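Local coordinates for protein UDP-N-acetylmuramate-alanine ligase MurC (Thermotoga maritima, PDB 1J6U) that catalyses the ATP-dependent joining of L-alanine to UDP-N-acetylmuramate, a step in peptidoglycan biosynthesis for the bacterial cell wall, at residues E175-F180 and S207-I212; L185-A190 and V219-E224; V354-P359 and T433-V438. All coordinates share one frame; numbering follows the deposited sequence.

Interaction 1: E175-F180 and S207-I212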
# COMPACT_ATOMS: atom_id res chain seq x y z
N GLU A 175 4.89 -7.43 15.77
CA GLU A 175 6.24 -7.60 16.31
C GLU A 175 7.01 -8.76 15.63
O GLU A 175 8.23 -8.69 15.44
CB GLU A 175 6.14 -7.85 17.81
CG GLU A 175 7.46 -7.81 18.58
CD GLU A 175 7.24 -8.05 20.08
OE1 GLU A 175 7.75 -7.25 20.90
OE2 GLU A 175 6.55 -9.04 20.41
N PHE A 176 6.28 -9.81 15.27
CA PHE A 176 6.86 -10.99 14.63
C PHE A 176 7.59 -10.67 13.33
O PHE A 176 8.24 -11.54 12.77
CB PHE A 176 5.77 -12.02 14.31
CG PHE A 176 6.29 -13.37 13.89
CD1 PHE A 176 6.87 -14.23 14.81
CD2 PHE A 176 6.18 -13.79 12.56
CE1 PHE A 176 7.33 -15.50 14.42
CE2 PHE A 176 6.63 -15.05 12.15
CZ PHE A 176 7.21 -15.92 13.08
N PHE A 177 7.46 -9.44 12.82
CA PHE A 177 8.14 -9.14 11.56
C PHE A 177 9.62 -9.25 11.79
O PHE A 177 10.37 -9.64 10.89
CB PHE A 177 7.75 -7.75 11.02
CG PHE A 177 8.56 -6.62 11.57
CD1 PHE A 177 9.67 -6.12 10.86
CD2 PHE A 177 8.19 -6.00 12.76
CE1 PHE A 177 10.40 -5.02 11.33
CE2 PHE A 177 8.91 -4.90 13.24
CZ PHE A 177 10.02 -4.41 12.52
N SER A 178 10.01 -8.95 13.02
CA SER A 178 11.41 -9.01 13.48
C SER A 178 12.02 -10.42 13.41
O SER A 178 13.22 -10.58 13.60
CB SER A 178 11.50 -8.53 14.92
OG SER A 178 10.83 -9.49 15.71
N GLU A 179 11.19 -11.42 13.15
CA GLU A 179 11.61 -12.80 13.06
C GLU A 179 12.02 -13.16 11.64
O GLU A 179 12.49 -14.27 11.38
CB GLU A 179 10.46 -13.73 13.50
CG GLU A 179 10.12 -13.62 14.96
CD GLU A 179 11.32 -13.90 15.85
OE1 GLU A 179 11.76 -12.97 16.57
OE2 GLU A 179 11.82 -15.04 15.81
N PHE A 180 11.81 -12.25 10.71
CA PHE A 180 12.20 -12.48 9.34
C PHE A 180 13.69 -12.15 9.21
O PHE A 180 14.24 -11.39 10.01
CB PHE A 180 11.40 -11.58 8.37
CG PHE A 180 10.01 -12.05 8.14
CD1 PHE A 180 9.06 -12.00 9.16
CD2 PHE A 180 9.65 -12.63 6.93
CE1 PHE A 180 7.78 -12.54 8.96
CE2 PHE A 180 8.37 -13.17 6.73
CZ PHE A 180 7.44 -13.13 7.74
N SER A 207 13.58 -2.64 19.43
CA SER A 207 14.24 -3.94 19.45
C SER A 207 13.88 -4.78 18.26
O SER A 207 14.73 -5.50 17.73
CB SER A 207 13.90 -4.70 20.74
OG SER A 207 14.30 -3.95 21.87
N ALA A 208 12.61 -4.72 17.87
CA ALA A 208 12.14 -5.47 16.71
C ALA A 208 12.96 -5.07 15.48
O ALA A 208 13.40 -5.93 14.71
CB ALA A 208 10.69 -5.20 16.47
N PHE A 209 13.18 -3.77 15.28
CA PHE A 209 13.97 -3.35 14.12
C PHE A 209 15.42 -3.76 14.26
O PHE A 209 16.03 -4.27 13.30
CB PHE A 209 13.85 -1.84 13.91
CG PHE A 209 12.58 -1.45 13.25
CD1 PHE A 209 11.56 -0.85 13.98
CD2 PHE A 209 12.36 -1.77 11.92
CE1 PHE A 209 10.34 -0.58 13.40
CE2 PHE A 209 11.14 -1.51 11.32
CZ PHE A 209 10.12 -0.91 12.06
N GLU A 210 15.96 -3.53 15.45
CA GLU A 210 17.33 -3.90 15.77
C GLU A 210 17.60 -5.34 15.31
O GLU A 210 18.53 -5.63 14.54
CB GLU A 210 17.52 -3.82 17.28
CG GLU A 210 18.79 -3.18 17.70
CD GLU A 210 18.61 -1.70 17.92
OE1 GLU A 210 17.62 -1.35 18.60
OE2 GLU A 210 19.45 -0.91 17.42
N LYS A 211 16.73 -6.21 15.78
CA LYS A 211 16.73 -7.63 15.50
C LYS A 211 16.65 -8.01 14.03
O LYS A 211 17.45 -8.85 13.56
CB LYS A 211 15.59 -8.31 16.26
CG LYS A 211 15.50 -9.81 15.97
CD LYS A 211 14.58 -10.52 16.95
CE LYS A 211 14.87 -12.00 16.96
NZ LYS A 211 14.24 -12.65 18.15
N ILE A 212 15.70 -7.44 13.28
CA ILE A 212 15.64 -7.84 11.88
C ILE A 212 16.86 -7.29 11.16
O ILE A 212 17.41 -7.96 10.27
CB ILE A 212 14.34 -7.37 11.17
CG1 ILE A 212 14.26 -8.04 9.81
CG2 ILE A 212 14.29 -5.86 11.03
CD1 ILE A 212 12.98 -7.83 9.14

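Interaction 2: L185-A190 and V219-E224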
# COMPACT_ATOMS: atom_id res chain seq x y z
N LEU A 185 16.76 -5.48 3.18
CA LEU A 185 15.62 -4.90 3.82
C LEU A 185 15.65 -3.37 3.68
O LEU A 185 16.65 -2.71 4.04
CB LEU A 185 15.64 -5.24 5.29
CG LEU A 185 14.68 -4.39 6.12
CD1 LEU A 185 13.27 -4.96 5.89
CD2 LEU A 185 15.07 -4.40 7.61
N ILE A 186 14.57 -2.80 3.12
CA ILE A 186 14.45 -1.34 3.08
C ILE A 186 13.49 -1.02 4.23
O ILE A 186 12.44 -1.68 4.40
CB ILE A 186 13.80 -0.80 1.80
CG1 ILE A 186 14.74 -0.95 0.60
CG2 ILE A 186 13.45 0.66 2.00
CD1 ILE A 186 14.09 -0.50 -0.75
N ILE A 187 13.86 -0.06 5.06
CA ILE A 187 12.99 0.35 6.15
C ILE A 187 12.71 1.79 5.75
O ILE A 187 13.58 2.65 5.90
CB ILE A 187 13.71 0.39 7.52
CG1 ILE A 187 14.24 -0.99 7.90
CG2 ILE A 187 12.74 0.90 8.58
CD1 ILE A 187 15.01 -1.00 9.25
N THR A 188 11.49 2.05 5.25
CA THR A 188 11.11 3.40 4.78
C THR A 188 11.18 4.44 5.86
O THR A 188 11.66 5.56 5.63
CB THR A 188 9.69 3.42 4.23
OG1 THR A 188 8.82 2.84 5.22
CG2 THR A 188 9.58 2.63 2.95
N ASN A 189 10.69 4.06 7.04
CA ASN A 189 10.70 4.93 8.24
C ASN A 189 10.03 4.08 9.29
O ASN A 189 9.47 3.02 8.99
CB ASN A 189 9.88 6.20 8.04
CG ASN A 189 8.52 5.89 7.46
OD1 ASN A 189 7.79 5.02 7.94
ND2 ASN A 189 8.17 6.59 6.39
N ALA A 190 10.05 4.56 10.52
CA ALA A 190 9.48 3.81 11.63
C ALA A 190 9.05 4.84 12.66
O ALA A 190 9.84 5.27 13.51
CB ALA A 190 10.55 2.86 12.22
N VAL A 219 20.80 -3.45 4.92
CA VAL A 219 19.65 -2.71 5.38
C VAL A 219 19.69 -1.31 4.78
O VAL A 219 20.71 -0.62 4.89
CB VAL A 219 19.64 -2.62 6.94
CG1 VAL A 219 18.50 -1.74 7.41
CG2 VAL A 219 19.45 -4.01 7.55
N VAL A 220 18.61 -0.90 4.12
CA VAL A 220 18.57 0.46 3.58
C VAL A 220 17.68 1.20 4.55
O VAL A 220 16.62 0.72 4.98
CB VAL A 220 18.02 0.56 2.15
CG1 VAL A 220 17.83 2.01 1.79
CG2 VAL A 220 19.04 -0.06 1.15
N THR A 221 18.10 2.39 4.88
CA THR A 221 17.38 3.11 5.87
C THR A 221 17.26 4.60 5.58
O THR A 221 18.09 5.18 4.86
CB THR A 221 18.09 2.83 7.19
OG1 THR A 221 17.13 2.36 8.13
CG2 THR A 221 18.84 4.03 7.70
N PHE A 222 16.21 5.19 6.15
CA PHE A 222 15.89 6.61 6.00
C PHE A 222 16.77 7.42 6.97
O PHE A 222 16.60 7.38 8.20
CB PHE A 222 14.39 6.83 6.26
CG PHE A 222 13.96 8.26 6.10
CD1 PHE A 222 14.51 9.06 5.10
CD2 PHE A 222 13.00 8.80 6.95
CE1 PHE A 222 14.12 10.38 4.95
CE2 PHE A 222 12.59 10.13 6.81
CZ PHE A 222 13.16 10.92 5.81
N ALA A 223 17.72 8.13 6.38
CA ALA A 223 18.68 8.92 7.15
C ALA A 223 18.04 9.89 8.11
O ALA A 223 18.67 10.31 9.07
CB ALA A 223 19.63 9.65 6.20
N GLU A 224 16.78 10.23 7.87
CA GLU A 224 16.13 11.18 8.74
C GLU A 224 15.15 10.55 9.70
O GLU A 224 14.52 11.23 10.47
CB GLU A 224 15.48 12.28 7.91
CG GLU A 224 16.43 13.47 7.63
CD GLU A 224 16.51 13.86 6.13
OE1 GLU A 224 15.59 13.52 5.36
OE2 GLU A 224 17.50 14.53 5.73

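Interaction 3: V354-P359 and T433-V438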
# COMPACT_ATOMS: atom_id res chain seq x y z
N VAL A 354 -11.31 18.86 -6.07
CA VAL A 354 -12.47 18.48 -5.26
C VAL A 354 -12.19 17.21 -4.47
O VAL A 354 -11.93 16.15 -5.05
CB VAL A 354 -13.70 18.22 -6.13
CG1 VAL A 354 -14.82 17.74 -5.25
CG2 VAL A 354 -14.09 19.48 -6.87
N VAL A 355 -12.22 17.33 -3.15
CA VAL A 355 -11.98 16.18 -2.29
C VAL A 355 -13.28 15.65 -1.71
O VAL A 355 -14.08 16.40 -1.15
CB VAL A 355 -11.07 16.54 -1.14
CG1 VAL A 355 -10.77 15.30 -0.31
CG2 VAL A 355 -9.81 17.14 -1.68
N ILE A 356 -13.50 14.36 -1.91
CA ILE A 356 -14.63 13.63 -1.37
C ILE A 356 -13.89 12.72 -0.36
O ILE A 356 -13.23 11.74 -0.73
CB ILE A 356 -15.31 12.79 -2.44
CG1 ILE A 356 -15.87 13.72 -3.53
CG2 ILE A 356 -16.43 11.97 -1.81
CD1 ILE A 356 -14.97 13.82 -4.75
N PHE A 357 -13.99 13.07 0.91
CA PHE A 357 -13.28 12.36 1.95
C PHE A 357 -14.09 11.54 2.93
O PHE A 357 -14.98 12.07 3.60
CB PHE A 357 -12.46 13.38 2.72
CG PHE A 357 -11.76 12.83 3.94
CD1 PHE A 357 -10.91 11.74 3.84
CD2 PHE A 357 -11.90 13.46 5.17
CE1 PHE A 357 -10.21 11.28 4.95
CE2 PHE A 357 -11.21 13.01 6.28
CZ PHE A 357 -10.36 11.92 6.18
N GLN A 358 -13.77 10.26 3.03
CA GLN A 358 -14.45 9.37 3.97
C GLN A 358 -13.47 9.15 5.12
O GLN A 358 -12.53 8.39 4.96
CB GLN A 358 -14.80 8.05 3.29
CG GLN A 358 -15.33 6.96 4.22
CD GLN A 358 -15.53 5.63 3.50
OE1 GLN A 358 -14.58 5.06 2.94
NE2 GLN A 358 -16.76 5.12 3.52
N PRO A 359 -13.66 9.81 6.27
CA PRO A 359 -12.75 9.65 7.42
C PRO A 359 -12.68 8.20 7.85
O PRO A 359 -13.57 7.40 7.57
CB PRO A 359 -13.35 10.56 8.48
CG PRO A 359 -14.18 11.53 7.71
CD PRO A 359 -14.80 10.66 6.64
N THR A 433 -11.37 19.69 -13.79
CA THR A 433 -11.50 19.39 -12.39
C THR A 433 -10.99 18.03 -12.08
O THR A 433 -11.13 17.07 -12.86
CB THR A 433 -13.00 19.47 -11.93
OG1 THR A 433 -13.47 20.80 -12.12
CG2 THR A 433 -13.13 19.13 -10.46
N VAL A 434 -10.36 17.96 -10.92
CA VAL A 434 -9.83 16.71 -10.45
C VAL A 434 -10.65 16.33 -9.25
O VAL A 434 -10.74 17.09 -8.29
CB VAL A 434 -8.37 16.86 -9.99
CG1 VAL A 434 -7.97 15.59 -9.20
CG2 VAL A 434 -7.46 17.08 -11.22
N PHE A 435 -11.26 15.16 -9.32
CA PHE A 435 -12.04 14.68 -8.19
C PHE A 435 -11.20 13.62 -7.48
O PHE A 435 -10.91 12.54 -8.03
CB PHE A 435 -13.36 14.05 -8.66
CG PHE A 435 -14.22 14.99 -9.40
CD1 PHE A 435 -14.15 15.04 -10.77
CD2 PHE A 435 -15.08 15.85 -8.73
CE1 PHE A 435 -14.95 15.95 -11.49
CE2 PHE A 435 -15.86 16.75 -9.43
CZ PHE A 435 -15.80 16.81 -10.82
N LEU A 436 -10.79 13.96 -6.27
CA LEU A 436 -10.01 13.04 -5.47
C LEU A 436 -10.91 12.35 -4.45
O LEU A 436 -11.39 12.99 -3.51
CB LEU A 436 -8.95 13.78 -4.68
CG LEU A 436 -7.97 14.67 -5.40
CD1 LEU A 436 -7.20 15.52 -4.35
CD2 LEU A 436 -7.07 13.82 -6.24
N PHE A 437 -11.13 11.05 -4.64
CA PHE A 437 -11.90 10.27 -3.69
C PHE A 437 -10.89 9.69 -2.68
O PHE A 437 -10.20 8.70 -2.94
CB PHE A 437 -12.63 9.16 -4.40
CG PHE A 437 -13.84 9.62 -5.10
CD1 PHE A 437 -13.74 10.22 -6.35
CD2 PHE A 437 -15.09 9.44 -4.52
CE1 PHE A 437 -14.88 10.63 -7.02
CE2 PHE A 437 -16.24 9.86 -5.19
CZ PHE A 437 -16.13 10.45 -6.43
N VAL A 438 -10.85 10.31 -1.51
CA VAL A 438 -9.91 9.97 -0.47
C VAL A 438 -10.37 9.15 0.72
O VAL A 438 -11.30 9.54 1.42
CB VAL A 438 -9.34 11.25 0.08
CG1 VAL A 438 -8.19 10.94 1.06
CG2 VAL A 438 -8.92 12.13 -1.10

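Interaction 1: E175-F180 and S207-I212
F177 pushes the edge of its ring into the face of F209 in a T-shaped pair, with centroids 4.8 Å apart and planes at 60°. The leading atom is F177 CZ, which sits 3.3 Å from F209 CE2, above the F209 face and offset toward its rim. Two neighbours on the helix brace the F177 ring obliquely: A208 CB lies 3.7 Å from F177 CE2, and I212 CG2 meets the CE1 side. With CG held between its own N and carbonyl carbon (chi1 85°), F177 reaches across to the helix although its CB does not start that way. That helix, 202-214, is the crossover of a beta-alpha-beta unit in the Mur ligase middle domain, and the 3-10 turn 175-179 packs against it; F209 also comes within about 5 Å of G121 (nearest atoms), a residue of the predicted ATP site. S178 fills the middle of the contact, its CB against A208 O, while S178 OG turns back to E175 O, 2.7 Å away, an oxygen that also accepts from S178 N. The partly exposed rim is looser and charged. K211 extends past S178 O, and K211 NZ donates a 3.0 Å hydrogen bond to the syn lone pair of E179 OE1, closing a salt bridge. A methionine in place of K211 would probably leave the E179 carboxylate without this positive partner across the contact.

Interaction 2: L185-A190 and V219-E224
L185 and V220 are joined through their backbones, V220 N donating to L185 O over 2.7 Å, and I187 N answers with a 2.9 Å bond to V220 O. These two bonds set strands 184-187 and 218-222 side by side and parallel, the two strands of a beta-alpha-beta unit whose crossover is helix 202-214. I187 shows how the helix-facing side is filled. I187 CB stands 4.0 Å from T221 OG1, the two side chains pointing the same way. I187 CG1, placed beside the backbone N (chi1 -60°), passes V220 O at 4.1 Å. At the tip I187 CD1 rests 4.0 Å from V219 CG1, crossing it at a slant, and the F209 ring of the helix packs on this side chain too. On the other face I186 CG1 lies against V220 CB at 3.9 Å. Where strand 184-187 has ended, T188 O comes 3.1 Å from F222 CB, at the last residue of the other strand. Hydrocarbon dominates both faces, T221 OG1 being the polar exception, and it is bonded to T228 O. Polar groups gather just beyond: T188 OG1 and N189 OD1 bond to the backbone of D123, consistent with this strand end helping to position the predicted ATP-binding loop.

Interaction 3: V354-P359 and T433-V438
I356 fits its terminal methyl into a hollow between two phenylalanines. I356 CD1 lies over the centre of the F437 ring, 3.9 Å from the centroid and 11° off the ring normal, a CH-pi contact, and the same methyl stands at the edge of the F435 ring. With CG1 beside the backbone N (chi1 -62°), both branches of I356 lie on the same face of the F437 ring, I356 CG2 standing 3.9 Å from F437 CD2 on the CD2-CE2 side. V354 makes the next bump: V354 CB lies 3.8 Å from F435 CD2, and V354 CG2 butts against T433 CG2 at 3.7 Å, a methyl that itself covers part of one face of F435. F450 of helix 443-457 meets both rings, that of F435 edge-to-face. The reverse face, under helix 334-347, is built from V355, L436, F357 and V438. V438 CG2 nests against V355 CG1 at 3.8 Å, and V438 CG1 touches F357 CD1, whose ring presents its edge to V438 O. Five backbone hydrogen bonds, from V354 N to V434 O through to Q358 N to V438 O, tie the parallel strands in the middle of the sheet of the C-terminal, Rossmann-like domain. Every touching residue is buried; the backbone atoms turned toward the other strand bond across it, V355 and F357 bond instead to strand 381-384 and T385 just after it, and the side chains meet one another through carbon alone.

How the interactions relate
Interactions 1 and 2 share one beta-alpha-beta unit of the middle domain: interaction 2 pairs its two strands, while interaction 1 packs the preceding 175-179 turn on its helix 202-214. They touch directly, F209 packing on I187 and A190, and I212 on L185, so the T-shaped ring pair of the first continues into the sheet face of the second. Interaction 3 stands apart in the C-terminal domain, its centre 37 Å from that of interaction 1 and 31 Å from that of interaction 2. Both strand pairs are parallel, but that of 354-359 with 433-438 is bonded over a longer run and is wholly buried. Interaction 2 gives way to polar residues near the predicted ATP site; interaction 1 alone ends in a salt bridge at a partly exposed rim.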